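PDB 3VUP: beta-1,4-mannanase from Aplysia kurodai, which probably hydrolyses the beta-1,4-linked mannose backbone of mannan as a digestive endo-acting enzyme of the sea hare. Local coordinates for residues 274-279 with 292-297. Residues are numbered along the deposited sequence; the frame is centred on the assembly and turned at random.
Sequences APFTHQ and GEFWEQ. With SO4 (sulfate ion), chain F.
Phe-276 and Phe-294 meet as an edge-to-face (T-shaped) pair: the ring centroids lie 5.3 Å apart and the planes stand at 64°, short of a full perpendicular. Phe-276 supplies the edge. Its CZ sits over one face of the Phe-294 ring, displaced toward the rim at CG, with CZ to Phe-294 CG measuring 3.7 Å, while CE2 of Phe-276 reaches Phe-294 CB at the same 3.7 Å. For Phe-294, chi1 of 60° lodges CG between the backbone N and the carbonyl carbon, and chi2 of 93° turns the ring's face to the incoming edge. No hydrogen bond crosses between 274-279 and 292-297, and the CA atoms of the two phenylalanines remain 9.5 Å apart, which leaves the rings to span the gap.

Behind Phe-276 the turn is tied to itself: Ala-274 O accepts Thr-277 N at 3.1 Å and His-278 ND1 at 2.8 Å, from opposite faces of its carbonyl plane. Beyond Phe-294, Gln-297 N donates at 2.8 Å to O4 of a sulfate ion, probably from the crystallisation liquor, that Arg-327, Asn-330 and Gln-331 also bind.

The pair joins the loop after barrel strand 259-262 to the C-terminal end of strand 289-293 in this TIM barrel; Met-307 of helix 304-313 touches both side chains, and Trp-270 stacks on Phe-276. Replacing Phe-276 by alanine removes the whole ring, and is likely to open a gap over the Phe-294 face and deprive Trp-270 of its stacking partner. The contact is therefore apolar and buried, resting on dispersion and a weak edge-to-face electrostatic term, one residue beyond Glu-293, whose carboxylate forms a salt bridge with Arg-60 and a hydrogen bond with Tyr-264.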
ATOM      1  N   ALA A 274     -13.073 -10.868  -8.690  1.00  5.84           N
ATOM      2  CA  ALA A 274     -11.706 -10.551  -9.105  1.00  5.58           C
ATOM      3  C   ALA A 274     -11.603  -9.331 -10.017  1.00  5.26           C
ATOM      4  O   ALA A 274     -12.312  -9.231 -11.012  1.00  5.50           O
ATOM      5  CB  ALA A 274     -11.068 -11.748  -9.783  1.00  6.53           C
ATOM      6  N   PRO A 275     -10.677  -8.418  -9.703  1.00  5.12           N
ATOM      7  CA  PRO A 275     -10.457  -7.285 -10.604  1.00  5.09           C
ATOM      8  C   PRO A 275     -10.113  -7.713 -12.033  1.00  5.33           C
ATOM      9  O   PRO A 275     -10.484  -7.012 -12.970  1.00  5.88           O
ATOM     10  CB  PRO A 275      -9.306  -6.537  -9.930  1.00  6.16           C
ATOM     11  CG  PRO A 275      -9.578  -6.759  -8.458  1.00  6.72           C
ATOM     12  CD  PRO A 275     -10.033  -8.210  -8.395  1.00  6.42           C
ATOM     13  N   PHE A 276      -9.466  -8.867 -12.193  1.00  5.12           N
ATOM     14  CA  PHE A 276      -9.045  -9.355 -13.505  1.00  5.15           C
ATOM     15  C   PHE A 276     -10.153  -9.962 -14.353  1.00  5.74           C
ATOM     16  O   PHE A 276      -9.909 -10.355 -15.485  1.00  6.12           O
ATOM     17  CB  PHE A 276      -7.844 -10.292 -13.358  1.00  5.54           C
ATOM     18  CG  PHE A 276      -6.573  -9.555 -13.134  1.00  4.97           C
ATOM     19  CD1 PHE A 276      -5.917  -8.974 -14.210  1.00  5.23           C
ATOM     20  CD2 PHE A 276      -6.053  -9.380 -11.868  1.00  5.12           C
ATOM     21  CE1 PHE A 276      -4.757  -8.245 -14.033  1.00  5.24           C
ATOM     22  CE2 PHE A 276      -4.886  -8.664 -11.680  1.00  5.56           C
ATOM     23  CZ  PHE A 276      -4.242  -8.095 -12.759  1.00  5.59           C
ATOM     24  N   THR A 277     -11.371 -10.013 -13.820  1.00  5.67           N
ATOM     25  CA  THR A 277     -12.537 -10.406 -14.612  1.00  6.34           C
ATOM     26  C   THR A 277     -13.640  -9.352 -14.535  1.00  6.37           C
ATOM     27  O   THR A 277     -14.766  -9.585 -14.971  1.00  7.84           O
ATOM     28  CB  THR A 277     -13.096 -11.763 -14.178  1.00  7.61           C
ATOM     29  OG1 THR A 277     -13.404 -11.710 -12.782  1.00  7.99           O
ATOM     30  CG2 THR A 277     -12.092 -12.880 -14.454  1.00  9.28           C
ATOM     31  N   HIS A 278     -13.295  -8.187 -13.999  1.00  6.30           N
ATOM     32  CA  HIS A 278     -14.222  -7.077 -13.859  1.00  6.98           C
ATOM     33  C   HIS A 278     -13.586  -5.771 -14.317  1.00  6.97           C
ATOM     34  O   HIS A 278     -12.489  -5.759 -14.888  1.00  7.91           O
ATOM     35  CB  HIS A 278     -14.736  -7.019 -12.419  1.00  8.04           C
ATOM     36  CG  HIS A 278     -15.564  -8.211 -12.070  1.00  7.95           C
ATOM     37  ND1 HIS A 278     -15.023  -9.373 -11.565  1.00  8.38           N
ATOM     38  CD2 HIS A 278     -16.883  -8.458 -12.255  1.00  9.39           C
ATOM     39  CE1 HIS A 278     -15.981 -10.270 -11.416  1.00  9.45           C
ATOM     40  NE2 HIS A 278     -17.120  -9.738 -11.826  1.00  9.85           N
ATOM     41  N   GLN A 279     -14.300  -4.677 -14.120  1.00  6.65           N
ATOM     42  CA  GLN A 279     -13.743  -3.380 -14.446  1.00  7.25           C
ATOM     43  C   GLN A 279     -13.914  -2.468 -13.240  1.00  5.95           C
ATOM     44  O   GLN A 279     -14.715  -2.755 -12.341  1.00  6.02           O
ATOM     45  CB  GLN A 279     -14.360  -2.801 -15.715  1.00  9.42           C
ATOM     46  CG  GLN A 279     -15.851  -2.556 -15.626  1.00 11.62           C
ATOM     47  CD  GLN A 279     -16.445  -2.043 -16.943  1.00 14.88           C
ATOM     48  OE1 GLN A 279     -15.859  -1.193 -17.622  1.00 16.05           O
ATOM     49  NE2 GLN A 279     -17.615  -2.555 -17.303  1.00 15.84           N
ATOM     50  N   GLY A 292      -2.706  -3.191  -7.090  1.00  4.41           N
ATOM     51  CA  GLY A 292      -1.397  -3.002  -6.495  1.00  4.47           C
ATOM     52  C   GLY A 292      -0.561  -4.242  -6.228  1.00  4.11           C
ATOM     53  O   GLY A 292       0.575  -4.103  -5.776  1.00  4.44           O
ATOM     54  N   GLU A 293      -1.108  -5.429  -6.494  1.00  3.92           N
ATOM     55  CA  GLU A 293      -0.327  -6.674  -6.525  1.00  4.08           C
ATOM     56  C   GLU A 293      -1.002  -7.650  -7.461  1.00  4.39           C
ATOM     57  O   GLU A 293      -2.227  -7.769  -7.443  1.00  4.63           O
ATOM     58  CB  GLU A 293      -0.260  -7.368  -5.165  1.00  4.98           C
ATOM     59  CG  GLU A 293       0.570  -6.711  -4.089  1.00  4.97           C
ATOM     60  CD  GLU A 293       0.661  -7.558  -2.832  1.00  4.74           C
ATOM     61  OE1 GLU A 293       0.356  -8.778  -2.895  1.00  5.40           O
ATOM     62  OE2 GLU A 293       1.053  -6.999  -1.783  1.00  4.78           O
ATOM     63  N   PHE A 294      -0.183  -8.374  -8.223  1.00  4.29           N
ATOM     64  CA  PHE A 294      -0.601  -9.497  -9.048  1.00  4.83           C
ATOM     65  C   PHE A 294       0.657 -10.113  -9.639  1.00  4.40           C
ATOM     66  O   PHE A 294       1.703  -9.455  -9.690  1.00  4.72           O
ATOM     67  CB  PHE A 294      -1.547  -9.059 -10.178  1.00  4.78           C
ATOM     68  CG  PHE A 294      -0.956  -8.049 -11.137  1.00  4.77           C
ATOM     69  CD1 PHE A 294      -0.322  -8.448 -12.308  1.00  5.14           C
ATOM     70  CD2 PHE A 294      -1.064  -6.692 -10.876  1.00  4.97           C
ATOM     71  CE1 PHE A 294       0.197  -7.516 -13.188  1.00  5.76           C
ATOM     72  CE2 PHE A 294      -0.549  -5.751 -11.754  1.00  5.50           C
ATOM     73  CZ  PHE A 294       0.084  -6.165 -12.916  1.00  5.85           C
ATOM     74  N   TRP A 295       0.563 -11.363 -10.085  1.00  4.65           N
ATOM     75  CA  TRP A 295       1.655 -11.974 -10.832  1.00  5.33           C
ATOM     76  C   TRP A 295       1.156 -13.129 -11.680  1.00  4.82           C
ATOM     77  O   TRP A 295       0.062 -13.649 -11.462  1.00  5.40           O
ATOM     78  CB  TRP A 295       2.844 -12.390  -9.956  1.00  5.69           C
ATOM     79  CG  TRP A 295       2.593 -13.395  -8.867  1.00  5.74           C
ATOM     80  CD1 TRP A 295       1.423 -14.023  -8.533  1.00  6.12           C
ATOM     81  CD2 TRP A 295       3.583 -13.883  -7.967  1.00  6.19           C
ATOM     82  NE1 TRP A 295       1.633 -14.859  -7.455  1.00  6.25           N
ATOM     83  CE2 TRP A 295       2.950 -14.775  -7.085  1.00  6.28           C
ATOM     84  CE3 TRP A 295       4.941 -13.617  -7.801  1.00  7.18           C
ATOM     85  CZ2 TRP A 295       3.647 -15.437  -6.072  1.00  7.58           C
ATOM     86  CZ3 TRP A 295       5.629 -14.265  -6.800  1.00  8.04           C
ATOM     87  CH2 TRP A 295       4.981 -15.159  -5.940  1.00  8.37           C
ATOM     88  N   GLU A 296       1.966 -13.533 -12.650  1.00  5.57           N
ATOM     89  CA  GLU A 296       1.519 -14.495 -13.643  1.00  5.83           C
ATOM     90  C   GLU A 296       1.235 -15.878 -13.059  1.00  5.39           C
ATOM     91  O   GLU A 296       0.301 -16.555 -13.492  1.00  5.71           O
ATOM     92  CB  GLU A 296       2.541 -14.583 -14.781  1.00  6.36           C
ATOM     93  CG  GLU A 296       2.116 -15.491 -15.925  1.00  7.18           C
ATOM     94  CD  GLU A 296       3.052 -15.454 -17.132  1.00  9.25           C
ATOM     95  OE1 GLU A 296       3.232 -16.510 -17.765  1.00 12.86           O
ATOM     96  OE2 GLU A 296       3.565 -14.381 -17.500  1.00  8.41           O
ATOM     97  N   GLN A 297       2.018 -16.302 -12.071  1.00  5.77           N
ATOM     98  CA  GLN A 297       1.820 -17.647 -11.542  1.00  5.86           C
ATOM     99  C   GLN A 297       0.445 -17.829 -10.890  1.00  6.34           C
ATOM    100  O   GLN A 297      -0.039 -18.952 -10.776  1.00  7.92           O
ATOM    101  CB  GLN A 297       2.929 -18.063 -10.578  1.00  6.27           C
ATOM    102  CG  GLN A 297       2.942 -17.339  -9.264  1.00  6.40           C
ATOM    103  CD  GLN A 297       3.695 -18.133  -8.228  1.00  6.82           C
ATOM    104  OE1 GLN A 297       4.907 -18.328  -8.350  1.00  7.18           O
ATOM    105  NE2 GLN A 297       2.980 -18.626  -7.218  1.00  7.85           N
TER
HETATM  106  S   SO4 F 404       5.442 -13.989 -12.463  1.00 11.07           S
HETATM  107  O1  SO4 F 404       5.987 -13.616 -11.181  1.00 12.69           O
HETATM  108  O2  SO4 F 404       5.221 -12.703 -12.999  1.00  6.20           O
HETATM  109  O3  SO4 F 404       6.473 -14.474 -13.356  1.00 13.40           O
HETATM  110  O4  SO4 F 404       4.474 -15.054 -12.246  1.00 12.43           O